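Local coordinates for protein 6-carboxyhexanoate--coa ligase (Bacillus subtilis, PDB 5FLG) that belongs to the 6-carboxyhexanoate--CoA ligase family and binds phosphoaminophosphonic acid-adenylate ester together with magnesium and pimelic acid, at residues V189-W194 against G226-F231. Residues are numbered along the deposited sequence; the frame is centred on the assembly and turned at random.
Sequences VAELCW and GCRVFF. With ANP (phosphoaminophosphonic acid-adenylate ester), chain D.
W194 and C227 pack at one end of an apolar layer in which two central antiparallel strands of a mixed sheet show how one ladder can present two chemically different faces. CB of C227 sits almost on the normal of the indole six-membered ring, 3.5 Å from its centroid, a CH-pi contact, while SG makes a sulfur-aromatic contact over the same face. The indole is brought across C227 by a chi1 of 65°, which places CG between the backbone N and the carbonyl carbon. Next along, CD2 of L192 touches SG of C227 at 4.0 Å, and CB of L192 meets the edge of F231 at CE2. Helices 89-102 and 107-116 pack on this apolar face. Between the faces, paired backbone bonds join L192 to V229 and W194 to C227; at the far end V189 and A190 both face F231 in a classic beta bulge, with F231 N only 2.7 Å from A190 O.

The other face, beside helix 170-184, is mixed: the F230 ring lies alongside E191, CE1 3.6 Å from CD of E191, and flanks a polar cluster. There NE of R228 forms a salt bridge with OE2 of E191 at 2.6 Å, the carboxylate and guanidinium nearly coplanar. SG of C193 lies 3.4 Å above the guanidinium, over its centre. From the guanidinium edge, NH1 donates to O4' of phosphoaminophosphonic acid-adenylate ester at 2.9 Å, and NH2 bonds to Y204 OH. Carboxylate, tyrosine and O4' together fix the guanidinium's rotation; with C193 touching pimelic acid, the strand pair borders both ligand pockets.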
loop_
_atom_site.group_PDB
_atom_site.type_symbol
_atom_site.label_atom_id
_atom_site.label_comp_id
_atom_site.label_asym_id
_atom_site.label_seq_id
_atom_site.Cartn_x
_atom_site.Cartn_y
_atom_site.Cartn_z
ATOM N N VAL A 189 -0.720 14.167 28.719
ATOM C CA VAL A 189 -0.040 15.104 29.597
ATOM C C VAL A 189 1.347 15.430 29.021
ATOM O O VAL A 189 1.858 16.512 29.187
ATOM C CB VAL A 189 0.120 14.481 30.993
ATOM C CG1 VAL A 189 1.020 15.334 31.886
ATOM C CG2 VAL A 189 -1.249 14.289 31.647
ATOM N N ALA A 190 1.991 14.448 28.431
ATOM C CA ALA A 190 3.340 14.663 27.924
ATOM C C ALA A 190 3.797 13.555 26.999
ATOM O O ALA A 190 3.255 12.433 27.013
ATOM C CB ALA A 190 4.298 14.813 29.084
ATOM N N GLU A 191 4.772 13.901 26.141
ATOM C CA GLU A 191 5.318 12.963 25.163
ATOM C C GLU A 191 6.842 12.981 25.312
ATOM O O GLU A 191 7.422 14.001 25.638
ATOM C CB GLU A 191 4.912 13.315 23.734
ATOM C CG GLU A 191 5.694 12.500 22.686
ATOM C CD GLU A 191 5.476 12.931 21.216
ATOM O OE1 GLU A 191 4.847 13.986 20.933
ATOM O OE2 GLU A 191 5.986 12.208 20.318
ATOM N N LEU A 192 7.442 11.796 25.302
ATOM C CA LEU A 192 8.867 11.659 25.280
ATOM C C LEU A 192 9.260 10.946 23.993
ATOM O O LEU A 192 8.683 9.916 23.648
ATOM C CB LEU A 192 9.295 10.854 26.485
ATOM C CG LEU A 192 10.741 10.395 26.560
ATOM C CD1 LEU A 192 11.708 11.557 26.775
ATOM C CD2 LEU A 192 10.838 9.380 27.676
ATOM N N CYS A 193 10.260 11.482 23.300
ATOM C CA CYS A 193 10.609 10.988 21.988
ATOM C C CYS A 193 12.104 11.083 21.717
ATOM O O CYS A 193 12.745 12.092 22.036
ATOM C CB CYS A 193 9.876 11.769 20.916
ATOM S SG CYS A 193 10.529 11.458 19.232
ATOM N N TRP A 194 12.672 10.022 21.153
ATOM C CA TRP A 194 13.901 10.174 20.354
ATOM C C TRP A 194 13.956 9.129 19.261
ATOM O O TRP A 194 13.117 8.234 19.196
ATOM C CB TRP A 194 15.164 10.199 21.248
ATOM C CG TRP A 194 15.457 8.915 22.000
ATOM C CD1 TRP A 194 16.240 7.874 21.578
ATOM C CD2 TRP A 194 15.033 8.578 23.325
ATOM N NE1 TRP A 194 16.207 6.857 22.511
ATOM C CE2 TRP A 194 15.571 7.310 23.631
ATOM C CE3 TRP A 194 14.259 9.233 24.292
ATOM C CZ2 TRP A 194 15.287 6.650 24.828
ATOM C CZ3 TRP A 194 14.037 8.609 25.490
ATOM C CH2 TRP A 194 14.541 7.332 25.754
ATOM N N GLY A 226 15.082 3.799 19.637
ATOM C CA GLY A 226 14.356 5.055 19.724
ATOM C C GLY A 226 13.332 4.949 20.841
ATOM O O GLY A 226 13.301 3.960 21.560
ATOM N N CYS A 227 12.460 5.944 20.950
ATOM C CA CYS A 227 11.414 5.933 21.979
ATOM C C CYS A 227 10.327 6.914 21.575
ATOM O O CYS A 227 10.603 8.002 21.043
ATOM C CB CYS A 227 12.002 6.327 23.328
ATOM S SG CYS A 227 10.831 6.780 24.639
ATOM N N ARG A 228 9.090 6.476 21.741
ATOM C CA ARG A 228 7.953 7.327 21.602
ATOM C C ARG A 228 6.950 6.863 22.680
ATOM O O ARG A 228 6.299 5.845 22.521
ATOM C CB ARG A 228 7.359 7.179 20.201
ATOM C CG ARG A 228 6.612 8.399 19.690
ATOM C CD ARG A 228 7.600 9.489 19.418
ATOM N NE ARG A 228 7.131 10.606 18.603
ATOM C CZ ARG A 228 7.605 10.904 17.400
ATOM N NH1 ARG A 228 8.285 9.994 16.691
ATOM N NH2 ARG A 228 7.428 12.114 16.918
ATOM N N VAL A 229 6.801 7.655 23.718
ATOM C CA VAL A 229 5.856 7.354 24.804
ATOM C C VAL A 229 4.950 8.554 25.027
ATOM O O VAL A 229 5.439 9.694 25.143
ATOM C CB VAL A 229 6.600 7.083 26.132
ATOM C CG1 VAL A 229 5.617 6.740 27.238
ATOM C CG2 VAL A 229 7.585 5.939 25.958
ATOM N N PHE A 230 3.649 8.271 25.211
ATOM C CA PHE A 230 2.678 9.290 25.542
ATOM C C PHE A 230 2.199 9.011 26.958
ATOM O O PHE A 230 1.626 7.965 27.208
ATOM C CB PHE A 230 1.448 9.225 24.609
ATOM C CG PHE A 230 1.758 9.383 23.147
ATOM C CD1 PHE A 230 2.907 10.032 22.731
ATOM C CD2 PHE A 230 0.849 8.984 22.193
ATOM C CE1 PHE A 230 3.198 10.144 21.379
ATOM C CE2 PHE A 230 1.114 9.146 20.833
ATOM C CZ PHE A 230 2.308 9.724 20.433
ATOM N N PHE A 231 2.371 9.974 27.837
ATOM C CA PHE A 231 1.941 9.830 29.202
ATOM C C PHE A 231 0.496 10.285 29.304
ATOM O O PHE A 231 0.166 11.434 28.971
ATOM C CB PHE A 231 2.851 10.654 30.099
ATOM C CG PHE A 231 4.258 10.117 30.197
ATOM C CD1 PHE A 231 4.586 9.171 31.146
ATOM C CD2 PHE A 231 5.251 10.541 29.309
ATOM C CE1 PHE A 231 5.873 8.677 31.235
ATOM C CE2 PHE A 231 6.535 10.033 29.371
ATOM C CZ PHE A 231 6.848 9.094 30.334
HETATM P PG ANP D . 11.329 7.395 9.735
HETATM O O1G ANP D . 11.412 6.981 8.291
HETATM O O2G ANP D . 12.672 7.383 10.413
HETATM O O3G ANP D . 10.591 8.665 10.009
HETATM P PB ANP D . 9.504 6.403 11.859
HETATM O O1B ANP D . 8.643 7.592 11.624
HETATM O O2B ANP D . 8.978 5.052 12.174
HETATM N N3B ANP D . 10.429 6.117 10.428
HETATM P PA ANP D . 10.976 8.206 13.552
HETATM O O1A ANP D . 12.398 8.320 13.852
HETATM O O2A ANP D . 10.220 9.246 12.776
HETATM O O3A ANP D . 10.625 6.745 12.976
HETATM O "O5'" ANP D . 10.267 8.067 15.037
HETATM C "C5'" ANP D . 10.948 7.459 16.097
HETATM C "C4'" ANP D . 10.008 6.490 16.817
HETATM O "O4'" ANP D . 8.835 7.204 17.228
HETATM C "C3'" ANP D . 9.540 5.364 15.908
HETATM O "O3'" ANP D . 10.379 4.220 16.017
HETATM C "C2'" ANP D . 8.183 5.039 16.460
HETATM O "O2'" ANP D . 8.345 4.223 17.621
HETATM C "C1'" ANP D . 7.702 6.397 16.886
HETATM N N9 ANP D . 6.895 6.972 15.804
HETATM C C8 ANP D . 7.330 7.502 14.606
HETATM N N7 ANP D . 6.281 8.006 13.915
HETATM C C5 ANP D . 5.161 7.757 14.660
HETATM C C6 ANP D . 3.710 7.969 14.529
HETATM N N6 ANP D . 3.173 8.536 13.445
HETATM N N1 ANP D . 2.902 7.581 15.541
HETATM C C2 ANP D . 3.395 6.978 16.628
HETATM N N3 ANP D . 4.704 6.801 16.873
HETATM C C4 ANP D . 5.587 7.068 15.881
#